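Long-range contacts in putative adhesin (Bacteroides fragilis NCTC 9343, PDB 3PET), which is a putative bacterial lipoprotein adhesin, built as a right-handed beta-helix, that probably takes part in cell adhesion: residues 110-115 / 130-135; 150-155 / 170-175; 178-183 / 198-203. All coordinates share one frame; numbering follows the deposited sequence.

Contact 1. Residues 110-115 / 130-135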
loop_
_atom_site.group_PDB
_atom_site.type_symbol
_atom_site.label_atom_id
_atom_site.label_comp_id
_atom_site.label_asym_id
_atom_site.label_seq_id
_atom_site.Cartn_x
_atom_site.Cartn_y
_atom_site.Cartn_z
ATOM N N ASP A 110 2.880 -16.608 23.561
ATOM C CA ASP A 110 2.031 -15.794 24.418
ATOM C C ASP A 110 1.627 -14.521 23.641
ATOM O O ASP A 110 0.447 -14.302 23.397
ATOM C CB ASP A 110 2.719 -15.459 25.763
ATOM C CG ASP A 110 4.228 -15.196 25.708
ATOM O OD1 ASP A 110 4.730 -14.773 24.628
ATOM O OD2 ASP A 110 4.907 -15.406 26.745
ATOM N N ASN A 111 2.611 -13.717 23.216
ATOM C CA ASN A 111 2.390 -12.463 22.480
ATOM C C ASN A 111 3.113 -12.496 21.170
ATOM O O ASN A 111 4.282 -12.863 21.131
ATOM C CB ASN A 111 2.889 -11.247 23.281
ATOM C CG ASN A 111 2.420 -11.225 24.716
ATOM O OD1 ASN A 111 1.229 -11.130 25.006
ATOM N ND2 ASN A 111 3.347 -11.381 25.648
ATOM N N LEU A 112 2.433 -12.101 20.096
ATOM C CA LEU A 112 3.057 -12.014 18.793
ATOM C C LEU A 112 2.870 -10.611 18.262
ATOM O O LEU A 112 1.746 -10.111 18.216
ATOM C CB LEU A 112 2.507 -13.066 17.813
ATOM C CG LEU A 112 3.107 -13.050 16.393
ATOM C CD1 LEU A 112 4.639 -13.382 16.396
ATOM C CD2 LEU A 112 2.348 -13.980 15.473
ATOM N N ASP A 113 3.977 -9.975 17.863
ATOM C CA ASP A 113 3.954 -8.644 17.284
ATOM C C ASP A 113 4.439 -8.731 15.812
ATOM O O ASP A 113 5.572 -9.152 15.556
ATOM C CB ASP A 113 4.821 -7.683 18.131
ATOM C CG ASP A 113 4.748 -6.222 17.761
ATOM O OD1 ASP A 113 3.831 -5.844 16.991
ATOM O OD2 ASP A 113 5.575 -5.442 18.274
ATOM N N ILE A 114 3.555 -8.375 14.863
ATOM C CA ILE A 114 3.882 -8.382 13.437
ATOM C C ILE A 114 3.909 -6.947 12.947
ATOM O O ILE A 114 2.898 -6.228 13.061
ATOM C CB ILE A 114 2.940 -9.267 12.576
ATOM C CG1 ILE A 114 2.845 -10.703 13.133
ATOM C CG2 ILE A 114 3.384 -9.270 11.091
ATOM C CD1 ILE A 114 1.547 -11.314 12.908
ATOM N N GLU A 115 5.088 -6.529 12.418
ATOM C CA GLU A 115 5.309 -5.191 11.860
ATOM C C GLU A 115 5.765 -5.398 10.410
ATOM O O GLU A 115 6.904 -5.819 10.177
ATOM C CB GLU A 115 6.325 -4.349 12.682
ATOM C CG GLU A 115 6.041 -4.245 14.182
ATOM C CD GLU A 115 4.976 -3.260 14.643
ATOM O OE1 GLU A 115 5.056 -2.066 14.269
ATOM O OE2 GLU A 115 4.096 -3.668 15.435
ATOM N N GLN A 130 -1.999 -15.505 22.982
ATOM C CA GLN A 130 -2.840 -14.775 23.921
ATOM C C GLN A 130 -3.121 -13.421 23.321
ATOM O O GLN A 130 -4.277 -13.054 23.154
ATOM C CB GLN A 130 -2.183 -14.664 25.313
ATOM C CG GLN A 130 -1.892 -16.023 25.982
ATOM C CD GLN A 130 -3.085 -16.958 26.010
ATOM O OE1 GLN A 130 -4.137 -16.638 26.577
ATOM N NE2 GLN A 130 -2.961 -18.122 25.366
ATOM N N LYS A 131 -2.055 -12.680 22.981
ATOM C CA LYS A 131 -2.179 -11.349 22.408
ATOM C C LYS A 131 -1.497 -11.289 21.050
ATOM O O LYS A 131 -0.352 -11.731 20.901
ATOM C CB LYS A 131 -1.602 -10.278 23.351
ATOM C CG LYS A 131 -2.310 -10.186 24.701
ATOM C CD LYS A 131 -1.624 -9.202 25.628
ATOM C CE LYS A 131 -2.272 -9.178 26.989
ATOM N NZ LYS A 131 -1.557 -8.270 27.925
ATOM N N LEU A 132 -2.211 -10.751 20.062
ATOM C CA LEU A 132 -1.703 -10.560 18.713
ATOM C C LEU A 132 -1.784 -9.091 18.383
ATOM O O LEU A 132 -2.834 -8.461 18.580
ATOM C CB LEU A 132 -2.469 -11.390 17.666
ATOM C CG LEU A 132 -2.163 -11.068 16.188
ATOM C CD1 LEU A 132 -0.735 -11.485 15.783
ATOM C CD2 LEU A 132 -3.192 -11.674 15.289
ATOM N N ASN A 133 -0.683 -8.545 17.893
ATOM C CA ASN A 133 -0.594 -7.159 17.460
ATOM C C ASN A 133 -0.068 -7.128 16.044
ATOM O O ASN A 133 1.030 -7.616 15.805
ATOM C CB ASN A 133 0.289 -6.317 18.404
ATOM C CG ASN A 133 0.256 -4.851 18.046
ATOM O OD1 ASN A 133 -0.785 -4.219 18.060
ATOM N ND2 ASN A 133 1.379 -4.281 17.654
ATOM N N VAL A 134 -0.861 -6.586 15.098
ATOM C CA VAL A 134 -0.473 -6.484 13.695
ATOM C C VAL A 134 -0.480 -5.016 13.302
ATOM O O VAL A 134 -1.505 -4.339 13.431
ATOM C CB VAL A 134 -1.376 -7.336 12.742
ATOM C CG1 VAL A 134 -0.993 -7.137 11.272
ATOM C CG2 VAL A 134 -1.322 -8.806 13.100
ATOM N N GLN A 135 0.655 -4.542 12.778
ATOM C CA GLN A 135 0.787 -3.195 12.229
ATOM C C GLN A 135 1.257 -3.359 10.805
ATOM O O GLN A 135 2.449 -3.640 10.584
ATOM C CB GLN A 135 1.763 -2.335 13.059
ATOM C CG GLN A 135 1.311 -2.066 14.501
ATOM C CD GLN A 135 0.496 -0.810 14.659
ATOM O OE1 GLN A 135 0.420 0.033 13.769
ATOM N NE2 GLN A 135 -0.097 -0.638 15.824
#

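Contact 2. Residues 150-155 / 170-175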
loop_
_atom_site.group_PDB
_atom_site.type_symbol
_atom_site.label_atom_id
_atom_site.label_comp_id
_atom_site.label_asym_id
_atom_site.label_seq_id
_atom_site.Cartn_x
_atom_site.Cartn_y
_atom_site.Cartn_z
ATOM N N ILE A 150 -6.801 -11.770 22.360
ATOM C CA ILE A 150 -6.891 -10.383 21.895
ATOM C C ILE A 150 -6.165 -10.274 20.562
ATOM O O ILE A 150 -5.042 -10.773 20.445
ATOM C CB ILE A 150 -6.306 -9.361 22.935
ATOM C CG1 ILE A 150 -6.986 -9.509 24.314
ATOM C CG2 ILE A 150 -6.458 -7.888 22.410
ATOM C CD1 ILE A 150 -6.146 -9.045 25.519
ATOM N N ALA A 151 -6.780 -9.587 19.576
ATOM C CA ALA A 151 -6.142 -9.316 18.275
ATOM C C ALA A 151 -6.302 -7.844 17.921
ATOM O O ALA A 151 -7.428 -7.357 17.741
ATOM C CB ALA A 151 -6.731 -10.201 17.177
ATOM N N ALA A 152 -5.179 -7.129 17.886
ATOM C CA ALA A 152 -5.115 -5.729 17.497
ATOM C C ALA A 152 -4.638 -5.718 16.052
ATOM O O ALA A 152 -3.550 -6.226 15.760
ATOM C CB ALA A 152 -4.173 -4.947 18.427
ATOM N N LEU A 153 -5.505 -5.274 15.136
ATOM C CA LEU A 153 -5.251 -5.289 13.686
ATOM C C LEU A 153 -5.287 -3.878 13.164
ATOM O O LEU A 153 -6.365 -3.273 13.113
ATOM C CB LEU A 153 -6.307 -6.180 12.975
ATOM C CG LEU A 153 -6.503 -7.604 13.542
ATOM C CD1 LEU A 153 -7.658 -8.332 12.841
ATOM C CD2 LEU A 153 -5.215 -8.441 13.439
ATOM N N HIS A 154 -4.108 -3.323 12.825
ATOM C CA HIS A 154 -3.992 -1.937 12.389
ATOM C C HIS A 154 -3.338 -1.884 11.021
ATOM O O HIS A 154 -2.139 -2.140 10.878
ATOM C CB HIS A 154 -3.199 -1.091 13.422
ATOM C CG HIS A 154 -3.733 -1.182 14.819
ATOM N ND1 HIS A 154 -4.985 -0.671 15.162
ATOM C CD2 HIS A 154 -3.173 -1.730 15.919
ATOM C CE1 HIS A 154 -5.147 -0.946 16.444
ATOM N NE2 HIS A 154 -4.082 -1.579 16.944
ATOM N N SER A 155 -4.137 -1.575 10.008
ATOM C CA SER A 155 -3.635 -1.499 8.645
ATOM C C SER A 155 -3.395 -0.050 8.293
ATOM O O SER A 155 -4.244 0.795 8.579
ATOM C CB SER A 155 -4.598 -2.181 7.678
ATOM O OG SER A 155 -5.913 -1.646 7.753
ATOM N N ALA A 170 -11.467 -10.723 21.740
ATOM C CA ALA A 170 -11.515 -9.264 21.639
ATOM C C ALA A 170 -10.720 -8.811 20.433
ATOM O O ALA A 170 -9.587 -9.259 20.222
ATOM C CB ALA A 170 -10.968 -8.628 22.909
ATOM N N VAL A 171 -11.320 -7.954 19.618
ATOM C CA VAL A 171 -10.645 -7.434 18.427
ATOM C C VAL A 171 -10.599 -5.919 18.509
ATOM O O VAL A 171 -11.599 -5.286 18.861
ATOM C CB VAL A 171 -11.323 -7.924 17.098
ATOM C CG1 VAL A 171 -10.799 -7.179 15.870
ATOM C CG2 VAL A 171 -11.158 -9.427 16.914
ATOM N N GLU A 172 -9.437 -5.338 18.154
ATOM C CA GLU A 172 -9.257 -3.888 17.994
ATOM C C GLU A 172 -8.787 -3.692 16.571
ATOM O O GLU A 172 -7.676 -4.091 16.241
ATOM C CB GLU A 172 -8.286 -3.300 19.019
ATOM C CG GLU A 172 -8.821 -3.371 20.448
ATOM C CD GLU A 172 -7.820 -3.704 21.541
ATOM O OE1 GLU A 172 -6.600 -3.519 21.327
ATOM O OE2 GLU A 172 -8.268 -4.147 22.625
ATOM N N ALA A 173 -9.663 -3.196 15.694
ATOM C CA ALA A 173 -9.309 -3.047 14.284
ATOM C C ALA A 173 -9.389 -1.613 13.811
ATOM O O ALA A 173 -10.377 -0.929 14.078
ATOM C CB ALA A 173 -10.218 -3.921 13.424
ATOM N N SER A 174 -8.348 -1.151 13.094
ATOM C CA SER A 174 -8.347 0.196 12.530
ATOM C C SER A 174 -7.731 0.141 11.148
ATOM O O SER A 174 -6.665 -0.444 10.981
ATOM C CB SER A 174 -7.637 1.195 13.440
ATOM O OG SER A 174 -7.537 2.463 12.813
ATOM N N SER A 175 -8.475 0.674 10.140
ATOM C CA SER A 175 -8.051 0.685 8.745
ATOM C C SER A 175 -7.761 2.141 8.343
ATOM O O SER A 175 -8.694 2.951 8.331
ATOM C CB SER A 175 -9.122 0.023 7.866
ATOM O OG SER A 175 -10.369 0.696 7.971
HETATM O O HOH W 1 -5.352 -1.696 19.524
#

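Contact 3. Residues 178-183 / 198-203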
loop_
_atom_site.group_PDB
_atom_site.type_symbol
_atom_site.label_atom_id
_atom_site.label_comp_id
_atom_site.label_asym_id
_atom_site.label_seq_id
_atom_site.Cartn_x
_atom_site.Cartn_y
_atom_site.Cartn_z
ATOM N N VAL A 178 -5.107 1.887 2.345
ATOM C CA VAL A 178 -5.990 1.433 1.263
ATOM C C VAL A 178 -6.089 -0.074 1.373
ATOM O O VAL A 178 -5.080 -0.762 1.192
ATOM C CB VAL A 178 -5.473 1.896 -0.124
ATOM C CG1 VAL A 178 -6.351 1.348 -1.247
ATOM C CG2 VAL A 178 -5.402 3.416 -0.193
ATOM N N GLY A 179 -7.279 -0.571 1.702
ATOM C CA GLY A 179 -7.463 -2.001 1.897
ATOM C C GLY A 179 -8.463 -2.324 2.985
ATOM O O GLY A 179 -8.879 -1.446 3.742
ATOM N N ASP A 180 -8.847 -3.600 3.059
ATOM C CA ASP A 180 -9.869 -4.096 3.964
ATOM C C ASP A 180 -9.312 -4.888 5.113
ATOM O O ASP A 180 -8.234 -5.472 5.000
ATOM C CB ASP A 180 -10.825 -5.018 3.186
ATOM C CG ASP A 180 -11.596 -4.358 2.053
ATOM O OD1 ASP A 180 -11.828 -3.130 2.122
ATOM O OD2 ASP A 180 -11.992 -5.074 1.114
ATOM N N ILE A 181 -10.081 -4.965 6.203
ATOM C CA ILE A 181 -9.750 -5.847 7.326
ATOM C C ILE A 181 -10.905 -6.822 7.466
ATOM O O ILE A 181 -12.042 -6.387 7.626
ATOM C CB ILE A 181 -9.457 -5.126 8.678
ATOM C CG1 ILE A 181 -8.284 -4.137 8.556
ATOM C CG2 ILE A 181 -9.207 -6.150 9.816
ATOM C CD1 ILE A 181 -8.075 -3.293 9.799
ATOM N N THR A 182 -10.628 -8.124 7.388
ATOM C CA THR A 182 -11.623 -9.162 7.651
ATOM C C THR A 182 -11.177 -9.784 8.948
ATOM O O THR A 182 -9.997 -10.066 9.101
ATOM C CB THR A 182 -11.788 -10.149 6.485
ATOM O OG1 THR A 182 -12.103 -9.404 5.305
ATOM C CG2 THR A 182 -12.908 -11.183 6.752
ATOM N N CYS A 183 -12.075 -9.878 9.938
ATOM C CA CYS A 183 -11.677 -10.389 11.249
ATOM C C CYS A 183 -12.820 -11.176 11.878
ATOM O O CYS A 183 -13.842 -11.420 11.232
ATOM C CB CYS A 183 -11.186 -9.258 12.153
ATOM S SG CYS A 183 -12.409 -7.951 12.421
ATOM N N SER A 198 -12.894 -1.241 3.997
ATOM C CA SER A 198 -13.894 -1.663 4.959
ATOM C C SER A 198 -13.406 -2.642 5.992
ATOM O O SER A 198 -12.424 -3.342 5.770
ATOM C CB SER A 198 -15.054 -2.309 4.209
ATOM O OG SER A 198 -15.585 -1.382 3.275
ATOM N N ILE A 199 -14.141 -2.728 7.110
ATOM C CA ILE A 199 -13.875 -3.714 8.173
ATOM C C ILE A 199 -15.069 -4.675 8.223
ATOM O O ILE A 199 -16.212 -4.248 8.392
ATOM C CB ILE A 199 -13.561 -3.072 9.557
ATOM C CG1 ILE A 199 -12.293 -2.169 9.465
ATOM C CG2 ILE A 199 -13.423 -4.154 10.642
ATOM C CD1 ILE A 199 -12.022 -1.255 10.646
ATOM N N LYS A 200 -14.794 -5.963 8.002
ATOM C CA LYS A 200 -15.799 -7.017 8.026
ATOM C C LYS A 200 -15.493 -7.947 9.185
ATOM O O LYS A 200 -14.366 -8.402 9.304
ATOM C CB LYS A 200 -15.835 -7.788 6.691
ATOM C CG LYS A 200 -16.511 -7.021 5.547
ATOM C CD LYS A 200 -16.134 -7.571 4.175
ATOM C CE LYS A 200 -14.733 -7.181 3.731
ATOM N NZ LYS A 200 -14.424 -7.681 2.365
ATOM N N TYR A 201 -16.468 -8.198 10.057
ATOM C CA TYR A 201 -16.183 -9.086 11.179
ATOM C C TYR A 201 -17.212 -10.201 11.298
ATOM O O TYR A 201 -18.427 -9.959 11.206
ATOM C CB TYR A 201 -16.096 -8.292 12.505
ATOM C CG TYR A 201 -17.388 -7.614 12.924
ATOM C CD1 TYR A 201 -17.711 -6.342 12.465
ATOM C CD2 TYR A 201 -18.258 -8.222 13.828
ATOM C CE1 TYR A 201 -18.902 -5.718 12.846
ATOM C CE2 TYR A 201 -19.439 -7.598 14.232
ATOM C CZ TYR A 201 -19.755 -6.350 13.741
ATOM O OH TYR A 201 -20.940 -5.764 14.113
ATOM N N LYS A 202 -16.721 -11.415 11.535
ATOM C CA LYS A 202 -17.537 -12.575 11.842
ATOM C C LYS A 202 -17.794 -12.553 13.345
ATOM O O LYS A 202 -17.067 -11.861 14.083
ATOM C CB LYS A 202 -16.797 -13.886 11.452
ATOM C CG LYS A 202 -16.586 -14.109 9.954
ATOM C CD LYS A 202 -15.930 -15.464 9.736
ATOM C CE LYS A 202 -15.448 -15.683 8.327
ATOM N NZ LYS A 202 -14.651 -16.940 8.204
ATOM N N GLY A 203 -18.805 -13.300 13.780
ATOM C CA GLY A 203 -19.159 -13.468 15.187
ATOM C C GLY A 203 -20.345 -12.651 15.648
ATOM O O GLY A 203 -20.896 -11.854 14.889
HETATM O O HOH W 2 -11.827 -7.917 1.594
HETATM O O HOH W 3 -14.715 -5.260 0.957
#

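Contact 1. Residues 110-115 / 130-135
Asp113 and Asn133 lie side by side on the outer face of two parallel strands, pointing the same way. Asn133 ND2 donates to Asp113 OD1 at 3.0 Å. The acceptor lies close to the amide plane of Asn133, but the N-H arrives from above the carboxylate plane, and the two planes are turned 48° apart. Both side chains have CG anti to the backbone N (chi1 -172° in Asp113, -174° in Asn133), which sets the paired groups in step. Next along this face, the Glu115 side chain, bent at its second torsion, lies alongside that of Gln135, with Glu115 OE2 3.3 Å from Gln135 CG. The amide oxygen of Gln135 is held by Lys156. Asn111 OD1 lies 3.4 Å from Lys131 CB.

The other face is apolar and buried. In the conformer described, Ile114 CD1 reaches toward the next strand and touches both Leu132 CD1 (3.7 Å) and Val134 CG2 (3.8 Å). Leu144 also touches all three. At the start, Asp110 O accepts from both Gln130 N and Lys131 N. In-register rows of mostly similar residues, polar outside and aliphatic inside, are characteristic of the stacked coils of a right-handed beta-helix.

Contact 2. Residues 150-155 / 170-175
Strands 150-155 and 171-175 run parallel in register, 2° apart in direction and 4.6 Å between axes at closest approach. Five backbone hydrogen bonds join the segments, from Ala151 N to Ala170 O at one end to Ser155 N to Ser174 O at the other. The shortest is Leu153 N to Glu172 O, at 2.7 Å.

The side chains of Ile150, Ala152, His154, Ala170, Glu172 and Ser174 share the outer face. Here His154 and Glu172 are joined through a water. The water lies at the edge of the imidazole, in its plane, 2.9 Å from His154 NE2. It donates to Glu172 OE1, also at 2.9 Å. The two groups do not touch directly; His154 NE2 and Glu172 OE1 are 5.4 Å apart. The ring also meets Ser174 edge-on, with His154 ND1 3.7 Å from Ser174 CB. The carboxylate of Glu172 reaches back across the strands. Its OE1 comes near the methyl of Ala152, and its OE2 lies near CG2 of Ile150, whose side chain it crosses at a slant.

Ala151, Leu153, Ser155, Val171, Ala173 and Ser175 face the interior and are buried. Ser155 and Ser175 have nearly the same first torsion, 56° and 59°, with OG between the backbone N and the carbonyl carbon. This turns Ser155 OG toward the next strand, 3.3 Å from Ser175 CA. Leu153 and Val171 both pack on Cys183 of strand 181-185. Such in-register stacking of equivalent residues inside a wall of parallel strands, here with a pair of serines, is characteristic of a right-handed beta-helix.

Contact 3. Residues 178-183 / 198-203
This contact joins successive coils of the right-handed beta-helix, where strand 181-183 meets strand 199-202 in parallel, with Asp180 and Ser198, just ahead of the strands, also in register. This entry to the strands is tied by a side chain. Asp180 OD1 accepts from Ser198 N at 2.9 Å in a nearly straight bond (171° at the hydrogen). The N-H meets the anti side of the carboxylate, 31° out of its plane. The backbone N of Asp180 is in turn bound by Asn160 OD1, one coil earlier.

The second carboxylate oxygen, Asp180 OD2, faces Lys200 NZ at 3.8 Å, a long salt bridge. Two waters fill in the link. Each donates to Asp180 OD2 and accepts from Lys200 NZ, so carboxylate and ammonium share two bridges. The Lys200 chain is bent at its third torsion (-76°), which turns its end back toward the aspartate. On the way it crosses Thr182 obliquely, with Lys200 CE 3.8 Å from Thr182 OG1.

Backbone bonds continue the pairing, with Ile181 N to Ser198 O, Lys200 N to Ile181 O, Cys183 N to Lys200 O and Lys202 N to Cys183 O. On the inner face, Ile181 and Ile199 pack side by side with matching torsions, Ile181 CB lying 4.2 Å from Ile199 CG1. Beyond them Cys183 SG lies 3.7 Å from Tyr201 CB and 4.3 Å from Ile199 CG2.

Strand 161-168 pairs with strand 181-185 on one side, and strand 218-220 pairs with strand 199-202 on the other. Inside, Ile181 and Cys183 pack on Leu153 of strand 147-155, Ile199 meets Ser175 of strand 171-175, and both Cys183 and Tyr201 touch Ile189 of strand 188-193.

The three contacts follow one another along the chain and along the beta-helix. Contacts 1 and 2 are continuous, with centres about 10 Å apart, because strands 131-136 and 147-155 are neighbours. Leu132 O lies 2.8 Å from Ala152 N, a probable hydrogen bond. Outside, Gln135 NE2 touches His154 CD2, 3.3 Å away. Contact 3 belongs to a different run of strands, and its centre is again about 10 Å from that of contact 2. These two meet through the core, where Ile181 CD1 lies 3.4 Å from Ser155 OG. Contacts 1 and 3 do not touch; their nearest atoms are about 8 Å apart.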